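Local coordinates for protein glycoside Hydrolase (Bacteroides plebeius, PDB 5T3B) that probably hydrolyses glycosidic bonds in polysaccharides, as a glycoside hydrolase family 50 enzyme of a gut Bacteroidetes bacterium, at residues N253-S258 against L333-H338; N303-G308 against N344-K349; C310-Y315 against G352-V357. All coordinates share one frame; numbering follows the deposited sequence.

Interaction 1. Residues N253-S258 against L333-H338. With EDO (1,2-ethanediol), chain D.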
loop_
_atom_site.group_PDB
_atom_site.type_symbol
_atom_site.label_atom_id
_atom_site.label_comp_id
_atom_site.label_asym_id
_atom_site.label_seq_id
_atom_site.Cartn_x
_atom_site.Cartn_y
_atom_site.Cartn_z
ATOM N N ASN A 253 4.197 -1.409 -9.496
ATOM C CA ASN A 253 4.309 -2.123 -8.245
ATOM C C ASN A 253 5.751 -2.575 -8.037
ATOM O O ASN A 253 6.295 -3.296 -8.885
ATOM C CB ASN A 253 3.436 -3.353 -8.237
ATOM C CG ASN A 253 3.470 -4.135 -6.929
ATOM O OD1 ASN A 253 3.263 -3.614 -5.835
ATOM N ND2 ASN A 253 3.739 -5.421 -7.064
ATOM N N GLU A 254 6.396 -2.120 -6.942
ATOM C CA GLU A 254 7.745 -2.627 -6.638
ATOM C C GLU A 254 8.731 -2.472 -7.775
ATOM O O GLU A 254 9.451 -3.403 -8.143
ATOM C CB GLU A 254 7.669 -4.066 -6.141
ATOM C CG GLU A 254 6.756 -4.274 -4.948
ATOM C CD GLU A 254 6.990 -5.544 -4.179
ATOM O OE1 GLU A 254 7.539 -6.515 -4.771
ATOM O OE2 GLU A 254 6.558 -5.543 -2.995
ATOM N N ILE A 255 8.845 -1.242 -8.276
ATOM C CA ILE A 255 9.872 -0.958 -9.245
ATOM C C ILE A 255 11.260 -1.136 -8.593
ATOM O O ILE A 255 11.505 -0.659 -7.505
ATOM C CB ILE A 255 9.735 0.501 -9.732
ATOM C CG1 ILE A 255 8.396 0.733 -10.455
ATOM C CG2 ILE A 255 10.889 0.892 -10.638
ATOM C CD1 ILE A 255 8.096 2.201 -10.705
ATOM N N ASP A 256 12.154 -1.784 -9.342
ATOM C CA ASP A 256 13.529 -1.897 -8.849
ATOM C C ASP A 256 14.244 -0.572 -9.091
ATOM O O ASP A 256 14.445 -0.129 -10.186
ATOM C CB ASP A 256 14.183 -3.043 -9.591
ATOM C CG ASP A 256 15.601 -3.262 -9.286
ATOM O OD1 ASP A 256 16.283 -2.440 -8.649
ATOM O OD2 ASP A 256 16.088 -4.396 -9.672
ATOM N N PHE A 257 14.593 0.069 -8.016
ATOM C CA PHE A 257 15.400 1.312 -8.053
ATOM C C PHE A 257 16.686 1.107 -7.354
ATOM O O PHE A 257 17.295 2.084 -6.898
ATOM C CB PHE A 257 14.749 2.491 -7.324
ATOM C CG PHE A 257 13.524 3.067 -7.922
ATOM C CD1 PHE A 257 13.641 4.197 -8.796
ATOM C CD2 PHE A 257 12.277 2.789 -7.448
ATOM C CE1 PHE A 257 12.476 4.781 -9.238
ATOM C CE2 PHE A 257 11.137 3.403 -7.920
ATOM C CZ PHE A 257 11.251 4.412 -8.820
ATOM N N SER A 258 17.127 -0.119 -7.221
ATOM C CA SER A 258 18.338 -0.671 -6.451
ATOM C C SER A 258 17.851 -1.823 -5.582
ATOM O O SER A 258 16.877 -1.717 -4.890
ATOM C CB SER A 258 19.184 0.176 -5.597
ATOM O OG SER A 258 19.802 1.172 -6.334
ATOM N N LEU A 333 -1.592 7.540 -6.452
ATOM C CA LEU A 333 -1.152 6.887 -5.187
ATOM C C LEU A 333 0.194 6.202 -5.349
ATOM O O LEU A 333 0.547 5.407 -4.469
ATOM C CB LEU A 333 -2.214 5.906 -4.751
ATOM C CG LEU A 333 -3.649 6.417 -4.660
ATOM C CD1 LEU A 333 -4.604 5.291 -4.293
ATOM C CD2 LEU A 333 -3.804 7.551 -3.681
ATOM N N GLY A 334 0.951 6.552 -6.360
ATOM C CA GLY A 334 2.331 6.102 -6.444
ATOM C C GLY A 334 2.552 4.740 -7.052
ATOM O O GLY A 334 1.753 4.235 -7.834
ATOM N N SER A 335 3.722 4.188 -6.732
ATOM C CA SER A 335 4.254 2.975 -7.376
ATOM C C SER A 335 4.561 1.830 -6.411
ATOM O O SER A 335 5.133 0.846 -6.859
ATOM C CB SER A 335 5.557 3.295 -8.129
ATOM O OG SER A 335 6.622 3.602 -7.258
ATOM N N ARG A 336 4.126 1.927 -5.159
ATOM C CA ARG A 336 4.202 0.785 -4.238
ATOM C C ARG A 336 5.676 0.417 -3.993
ATOM O O ARG A 336 6.170 -0.601 -4.424
ATOM C CB ARG A 336 3.332 -0.357 -4.722
ATOM C CG ARG A 336 1.940 0.081 -5.121
ATOM C CD ARG A 336 1.175 -0.939 -5.931
ATOM N NE ARG A 336 0.954 -2.151 -5.165
ATOM C CZ ARG A 336 -0.031 -2.284 -4.292
ATOM N NH1 ARG A 336 -0.127 -3.388 -3.558
ATOM N NH2 ARG A 336 -0.977 -1.375 -4.182
ATOM N N LEU A 337 6.357 1.356 -3.322
ATOM C CA LEU A 337 7.779 1.224 -3.048
ATOM C C LEU A 337 7.982 0.109 -2.078
ATOM O O LEU A 337 7.132 -0.202 -1.254
ATOM C CB LEU A 337 8.314 2.552 -2.444
ATOM C CG LEU A 337 8.300 3.744 -3.432
ATOM C CD1 LEU A 337 8.408 5.037 -2.674
ATOM C CD2 LEU A 337 9.433 3.611 -4.442
ATOM N N HIS A 338 9.177 -0.506 -2.129
ATOM C CA HIS A 338 9.449 -1.674 -1.334
ATOM C C HIS A 338 10.934 -1.736 -1.031
ATOM O O HIS A 338 11.678 -0.804 -1.354
ATOM C CB HIS A 338 8.936 -2.955 -2.012
ATOM C CG HIS A 338 9.798 -3.396 -3.127
ATOM N ND1 HIS A 338 10.265 -2.549 -4.095
ATOM C CD2 HIS A 338 10.275 -4.626 -3.433
ATOM C CE1 HIS A 338 11.027 -3.216 -4.932
ATOM N NE2 HIS A 338 11.053 -4.490 -4.549
HETATM C C1 EDO D . 8.362 -8.058 -1.137
HETATM O O1 EDO D . 8.422 -6.660 -1.351
HETATM C C2 EDO D . 9.077 -8.838 -2.207
HETATM O O2 EDO D . 8.325 -8.641 -3.429
HETATM O O HOH W 1 7.853 1.133 -6.806
HETATM O O HOH W 2 9.997 0.066 -5.307
#

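Interaction 2. Residues N303-G308 against N344-K349. With EDO (1,2-ethanediol), chain L.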
loop_
_atom_site.group_PDB
_atom_site.type_symbol
_atom_site.label_atom_id
_atom_site.label_comp_id
_atom_site.label_asym_id
_atom_site.label_seq_id
_atom_site.Cartn_x
_atom_site.Cartn_y
_atom_site.Cartn_z
ATOM N N ASN A 303 24.589 6.560 -6.226
ATOM C CA ASN A 303 23.532 5.621 -6.601
ATOM C C ASN A 303 22.158 6.095 -6.116
ATOM O O ASN A 303 21.214 6.139 -6.887
ATOM C CB ASN A 303 23.804 4.211 -6.121
ATOM C CG ASN A 303 22.692 3.279 -6.538
ATOM O OD1 ASN A 303 22.384 3.112 -7.716
ATOM N ND2 ASN A 303 22.051 2.687 -5.550
ATOM N N ASN A 304 22.092 6.477 -4.855
ATOM C CA ASN A 304 20.827 6.861 -4.278
ATOM C C ASN A 304 20.312 8.107 -4.937
ATOM O O ASN A 304 19.106 8.190 -5.234
ATOM C CB ASN A 304 20.932 7.013 -2.775
ATOM C CG ASN A 304 21.105 5.693 -2.080
ATOM O OD1 ASN A 304 20.897 4.617 -2.657
ATOM N ND2 ASN A 304 21.630 5.758 -0.885
ATOM N N GLU A 305 21.176 9.109 -5.164
ATOM C CA GLU A 305 20.776 10.298 -5.875
ATOM C C GLU A 305 20.298 10.016 -7.279
ATOM O O GLU A 305 19.270 10.542 -7.721
ATOM C CB GLU A 305 21.925 11.308 -5.916
ATOM C CG GLU A 305 21.470 12.624 -6.487
ATOM C CD GLU A 305 22.545 13.693 -6.495
ATOM O OE1 GLU A 305 23.649 13.443 -5.965
ATOM O OE2 GLU A 305 22.274 14.787 -7.082
ATOM N N PHE A 306 21.024 9.158 -7.990
ATOM C CA PHE A 306 20.625 8.806 -9.351
ATOM C C PHE A 306 19.255 8.118 -9.377
ATOM O O PHE A 306 18.425 8.421 -10.225
ATOM C CB PHE A 306 21.689 7.941 -10.049
ATOM C CG PHE A 306 21.319 7.558 -11.432
ATOM C CD1 PHE A 306 21.347 8.482 -12.439
ATOM C CD2 PHE A 306 20.874 6.294 -11.698
ATOM C CE1 PHE A 306 20.929 8.117 -13.722
ATOM C CE2 PHE A 306 20.421 5.928 -12.941
ATOM C CZ PHE A 306 20.491 6.821 -13.986
ATOM N N ALA A 307 19.048 7.169 -8.442
ATOM C CA ALA A 307 17.750 6.548 -8.335
ATOM C C ALA A 307 16.639 7.587 -8.108
ATOM O O ALA A 307 15.534 7.464 -8.615
ATOM C CB ALA A 307 17.792 5.480 -7.232
ATOM N N GLY A 308 16.924 8.596 -7.281
ATOM C CA GLY A 308 16.020 9.707 -7.075
ATOM C C GLY A 308 15.682 10.479 -8.340
ATOM O O GLY A 308 14.555 10.916 -8.527
ATOM N N ASN A 344 15.169 5.077 0.543
ATOM C CA ASN A 344 16.014 6.072 -0.145
ATOM C C ASN A 344 15.373 7.421 -0.083
ATOM O O ASN A 344 14.370 7.653 -0.750
ATOM C CB ASN A 344 16.222 5.593 -1.590
ATOM C CG ASN A 344 17.071 6.515 -2.429
ATOM O OD1 ASN A 344 17.322 7.641 -2.065
ATOM N ND2 ASN A 344 17.485 6.050 -3.587
ATOM N N SER A 345 15.961 8.343 0.686
ATOM C CA SER A 345 15.396 9.641 0.886
ATOM C C SER A 345 15.205 10.397 -0.412
ATOM O O SER A 345 14.326 11.224 -0.491
ATOM C CB SER A 345 16.228 10.477 1.846
ATOM O OG SER A 345 17.541 10.651 1.380
ATOM N N TYR A 346 16.080 10.158 -1.413
ATOM C CA TYR A 346 15.914 10.863 -2.667
ATOM C C TYR A 346 14.659 10.445 -3.420
ATOM O O TYR A 346 14.034 11.237 -4.124
ATOM C CB TYR A 346 17.117 10.709 -3.594
ATOM C CG TYR A 346 18.387 11.322 -3.054
ATOM C CD1 TYR A 346 18.665 12.663 -3.288
ATOM C CD2 TYR A 346 19.314 10.580 -2.376
ATOM C CE1 TYR A 346 19.841 13.223 -2.834
ATOM C CE2 TYR A 346 20.508 11.119 -1.941
ATOM C CZ TYR A 346 20.752 12.446 -2.149
ATOM O OH TYR A 346 21.912 12.979 -1.699
ATOM N N ILE A 347 14.312 9.160 -3.312
ATOM C CA ILE A 347 13.097 8.648 -3.962
ATOM C C ILE A 347 11.862 9.168 -3.208
ATOM O O ILE A 347 10.889 9.591 -3.815
ATOM C CB ILE A 347 13.115 7.133 -4.023
ATOM C CG1 ILE A 347 14.196 6.656 -4.980
ATOM C CG2 ILE A 347 11.761 6.563 -4.441
ATOM C CD1 ILE A 347 14.363 5.188 -5.049
ATOM N N ILE A 348 11.924 9.122 -1.887
ATOM C CA ILE A 348 10.819 9.651 -1.079
ATOM C C ILE A 348 10.611 11.144 -1.371
ATOM O O ILE A 348 9.469 11.594 -1.441
ATOM C CB ILE A 348 10.985 9.374 0.405
ATOM C CG1 ILE A 348 11.077 7.863 0.678
ATOM C CG2 ILE A 348 9.846 9.941 1.240
ATOM C CD1 ILE A 348 9.828 7.036 0.407
ATOM N N LYS A 349 11.706 11.921 -1.523
ATOM C CA LYS A 349 11.580 13.315 -1.889
ATOM C C LYS A 349 10.857 13.486 -3.198
ATOM O O LYS A 349 9.919 14.315 -3.330
ATOM C CB LYS A 349 12.930 13.976 -1.926
ATOM C CG LYS A 349 12.809 15.457 -2.261
ATOM C CD LYS A 349 14.175 16.120 -2.063
ATOM C CE LYS A 349 14.056 17.620 -2.335
ATOM N NZ LYS A 349 14.701 17.931 -3.623
HETATM C C1 EDO L . 19.952 8.627 0.607
HETATM O O1 EDO L . 20.238 9.570 1.635
HETATM C C2 EDO L . 19.696 7.362 1.362
HETATM O O2 EDO L . 18.441 7.409 2.006
#

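Interaction 3. Residues C310-Y315 against G352-V357. With EDO (1,2-ethanediol), chain M.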
loop_
_atom_site.group_PDB
_atom_site.type_symbol
_atom_site.label_atom_id
_atom_site.label_comp_id
_atom_site.label_asym_id
_atom_site.label_seq_id
_atom_site.Cartn_x
_atom_site.Cartn_y
_atom_site.Cartn_z
ATOM N N CYS A 310 15.757 9.219 -11.353
ATOM C CA CYS A 310 14.868 8.319 -12.066
ATOM C C CYS A 310 13.430 8.419 -11.555
ATOM O O CYS A 310 12.465 8.511 -12.302
ATOM C CB CYS A 310 15.361 6.854 -11.917
ATOM S SG CYS A 310 16.903 6.476 -12.686
ATOM N N ALA A 311 13.301 8.444 -10.219
ATOM C CA ALA A 311 12.016 8.577 -9.593
ATOM C C ALA A 311 11.362 9.884 -9.928
ATOM O O ALA A 311 10.134 9.944 -10.150
ATOM C CB ALA A 311 12.109 8.346 -8.092
ATOM N N GLU A 312 12.148 10.962 -9.914
ATOM C CA GLU A 312 11.618 12.274 -10.295
ATOM C C GLU A 312 11.032 12.259 -11.707
ATOM O O GLU A 312 9.899 12.726 -11.917
ATOM C CB GLU A 312 12.735 13.337 -10.172
ATOM C CG GLU A 312 12.445 14.622 -10.890
ATOM C CD GLU A 312 11.732 15.638 -10.044
ATOM O OE1 GLU A 312 11.153 16.566 -10.682
ATOM O OE2 GLU A 312 11.786 15.505 -8.779
ATOM N N LYS A 313 11.757 11.679 -12.667
ATOM C CA LYS A 313 11.278 11.652 -14.035
ATOM C C LYS A 313 10.026 10.756 -14.175
ATOM O O LYS A 313 9.129 11.035 -14.965
ATOM C CB LYS A 313 12.372 11.208 -15.002
ATOM C CG LYS A 313 13.486 12.218 -15.141
ATOM C CD LYS A 313 14.377 11.823 -16.291
ATOM C CE LYS A 313 13.749 12.173 -17.617
ATOM N NZ LYS A 313 13.460 13.647 -17.888
ATOM N N TYR A 314 9.995 9.674 -13.385
ATOM C CA TYR A 314 8.870 8.759 -13.376
ATOM C C TYR A 314 7.606 9.437 -12.821
ATOM O O TYR A 314 6.587 9.548 -13.497
ATOM C CB TYR A 314 9.286 7.513 -12.600
ATOM C CG TYR A 314 8.191 6.499 -12.514
ATOM C CD1 TYR A 314 7.927 5.644 -13.576
ATOM C CD2 TYR A 314 7.352 6.443 -11.403
ATOM C CE1 TYR A 314 6.892 4.723 -13.529
ATOM C CE2 TYR A 314 6.333 5.505 -11.351
ATOM C CZ TYR A 314 6.069 4.710 -12.428
ATOM O OH TYR A 314 5.055 3.797 -12.358
ATOM N N TYR A 315 7.699 9.851 -11.548
ATOM C CA TYR A 315 6.534 10.369 -10.870
ATOM C C TYR A 315 6.034 11.679 -11.469
ATOM O O TYR A 315 4.810 11.886 -11.549
ATOM C CB TYR A 315 6.826 10.552 -9.386
ATOM C CG TYR A 315 6.992 9.274 -8.565
ATOM C CD1 TYR A 315 6.051 8.236 -8.611
ATOM C CD2 TYR A 315 8.083 9.127 -7.738
ATOM C CE1 TYR A 315 6.196 7.150 -7.778
ATOM C CE2 TYR A 315 8.212 8.041 -6.908
ATOM C CZ TYR A 315 7.275 7.048 -6.953
ATOM O OH TYR A 315 7.443 5.932 -6.113
ATOM N N GLY A 352 7.183 12.582 -2.807
ATOM C CA GLY A 352 6.383 13.611 -2.116
ATOM C C GLY A 352 6.032 14.808 -2.958
ATOM O O GLY A 352 5.024 15.440 -2.680
ATOM N N LYS A 353 6.840 15.095 -3.952
ATOM C CA LYS A 353 6.592 16.279 -4.831
ATOM C C LYS A 353 5.484 15.988 -5.783
ATOM O O LYS A 353 4.777 16.901 -6.214
ATOM C CB LYS A 353 7.851 16.635 -5.620
ATOM C CG LYS A 353 8.905 17.246 -4.779
ATOM C CD LYS A 353 10.197 17.442 -5.640
ATOM C CE LYS A 353 10.054 18.299 -6.851
ATOM N NZ LYS A 353 11.417 18.359 -7.544
ATOM N N TYR A 354 5.265 14.732 -6.155
ATOM C CA TYR A 354 4.353 14.352 -7.280
ATOM C C TYR A 354 3.195 13.447 -6.965
ATOM O O TYR A 354 2.136 13.520 -7.555
ATOM C CB TYR A 354 5.221 13.831 -8.460
ATOM C CG TYR A 354 6.175 14.824 -8.959
ATOM C CD1 TYR A 354 5.678 15.971 -9.634
ATOM C CD2 TYR A 354 7.516 14.742 -8.744
ATOM C CE1 TYR A 354 6.532 16.927 -10.145
ATOM C CE2 TYR A 354 8.385 15.742 -9.214
ATOM C CZ TYR A 354 7.831 16.870 -9.856
ATOM O OH TYR A 354 8.621 17.847 -10.408
ATOM N N CYS A 355 3.354 12.569 -6.038
ATOM C CA CYS A 355 2.304 11.652 -5.664
ATOM C C CYS A 355 1.323 12.390 -4.744
ATOM O O CYS A 355 1.725 13.182 -3.895
ATOM C CB CYS A 355 2.835 10.426 -4.939
ATOM S SG CYS A 355 3.925 9.387 -5.875
ATOM N N ASP A 356 0.027 12.125 -4.895
ATOM C CA ASP A 356 -0.893 12.578 -3.870
ATOM C C ASP A 356 -0.732 11.845 -2.548
ATOM O O ASP A 356 -0.867 12.401 -1.472
ATOM C CB ASP A 356 -2.308 12.477 -4.383
ATOM C CG ASP A 356 -2.522 13.377 -5.585
ATOM O OD1 ASP A 356 -2.477 14.636 -5.377
ATOM O OD2 ASP A 356 -2.739 12.897 -6.722
ATOM N N VAL A 357 -0.457 10.536 -2.652
ATOM C CA VAL A 357 -0.126 9.691 -1.496
ATOM C C VAL A 357 1.004 8.776 -1.979
ATOM O O VAL A 357 0.921 8.254 -3.077
ATOM C CB VAL A 357 -1.315 8.832 -1.030
ATOM C CG1 VAL A 357 -0.963 8.029 0.193
ATOM C CG2 VAL A 357 -2.540 9.691 -0.774
HETATM C C1 EDO M . -5.611 14.876 -8.469
HETATM O O1 EDO M . -4.310 14.334 -8.759
HETATM C C2 EDO M . -5.510 16.296 -7.854
HETATM O O2 EDO M . -4.566 16.047 -6.783
#

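Interaction 1. Residues N253-S258 against L333-H338
Asn253 extends its CG trans to the backbone N (chi1 -178°), which carries OD1 to Arg336; the arginine folds back at chi3 (63°) to present NE. The bond from Arg336 NE to Asn253 OD1 is 2.8 Å long and lies in the guanidinium plane, but it reaches the amide oxygen from above its carbonyl plane. Asn361 ND2 also donates to this oxygen, and Arg336 NH1 pairs with Glu389, so amide and guanidinium each have a second polar partner. His338 has CG tucked between its backbone N and carbonyl carbon (chi1 76°). This turns the ring's face to Glu254, whose CB stands 3.5 Å from the His338 ring centroid, almost on the ring normal, a CH-pi contact; farther out, the carboxylate lies nearly parallel to the ring. Backbone bonds join the loops as well: Glu254 N donates to Arg336 O at 2.9 Å and, weakly, to Ser335 O. One water accepts from Ile255 N and donates to Ser335 O at 2.7 Å; it also bonds Ser335 OG, which Tyr315 OH holds too. A second water links Ile255 O with His338 ND1. Glu254 OE1 and OE2 each accept from a hydroxyl of one ethanediol. An Asn-Glu pair at the end of the fourth barrel strand marks the acid/base glutamate in clan GH-A, and Asn253-Glu254 is consistent with that, so the site probably belongs to the active-site cleft. The chemistry implies a carboxylate placed by stacking on His338 and by a hydrogen bond from the Asn361 amide, its oxygens accessible to small hydroxylated ligands.

Interaction 2. Residues N303-G308 against N344-K349
The Tyr346 side chain lies against the first turns of helix 300-324. Its CB sits 3.6 Å from Asn304 O and packs on Gly308 CA; a CB on that glycine would collide with it. Because CG is trans to the carbonyl carbon (chi1 -64°), the ring then runs over Glu305, whose CA stands above the centre of one face, 3.8 Å from the Tyr346 centroid, a CH-pi contact. CD2 meets Glu305 N, CE1 touches the aliphatic Glu305 CG at 4.0 Å, and ethanediol C1 sits 3.6 Å from Tyr346 CE2, obliquely to the ring. At the tip, OH is hydrogen-bonded to Glu301; the Glu305 carboxylate goes instead to Lys289. Beside the ring, Asn344 works in two directions. Its ND2 donates to Asn304 O at 3.1 Å along a nearly straight path (169°), in the plane of its own amide, and this oxygen also takes the helical bond from Gly308 N. Its OD1 accepts from Tyr346 N at 2.9 Å, capping helix 345-354. With alanine in place of Asn344, Tyr346 N is likely to lose its capping acceptor and Asn304 O its second donor, weakening the tie between the two helices. Deeper in, Ala307 CB meets Ile347 CD1. The axes of 303-308 and 345-349 approach to 7.8 Å and lie 18° from parallel, a close side-by-side pairing over Gly308, with an N-cap asparagine that also bridges to the neighbouring helix.

Interaction 3. Residues C310-Y315 against G352-V357
In the Glu312 conformer described here, Tyr354 OH donates to Glu312 OE1 over 2.9 Å, a side-chain bond between helix 300-324 and the C-terminal end of helix 345-354, two neighbouring helices packed side by side. On the same carboxylate, Lys353 NZ forms a salt bridge with Glu312 OE2 at 3.1 Å. Both donors approach on syn sides, somewhat out of the carboxylate plane, and that plane stands steeply to the Tyr354 ring (78°). Glu312 bends at chi2 (90°) to bring its carboxylate over to the two partners; a second conformer is modelled, so these two bonds may hold only part of the time. Farther in, the bonds give way to apolar contact: Tyr315 CB and Tyr354 CB meet at 3.8 Å, and Tyr354 CB also rests near Tyr315 O. Where helix 345-354 ends, Lys319 reaches across from helix 300-324 to Tyr354 O and to the Asp356 carboxylate. Cys355, the first residue to leave the helical path, places its sulfur over Tyr315, whose hydroxyl is bonded to Ser335. The Cys355 sulfur lies over one face of that ring, displaced toward its rim, with SG 3.7 Å from Tyr315 CD1.

How the interactions relate
The three interactions form one compact cluster, their centres about 11 to 12 Å apart. Along the chain the first segments come in order, 253-258, 303-308 and 310-315, followed by the partners 333-338, 344-349 and 352-357, so all three contacts interlock. Interactions 2 and 3 are successive levels of one seam between helices 300-324 and 345-354, joined where Ile347 CG2 meets Ala311 CB. Interaction 1 is the most central, made by loops; Ser258 OG with Asn303 ND2 ties it to interaction 2 and the Ser335-Tyr315 hydroxyl pair to interaction 3, while Phe257 and Leu337 pack on Ile347. The helix pair thus backs the loops that carry the probable active-site residues.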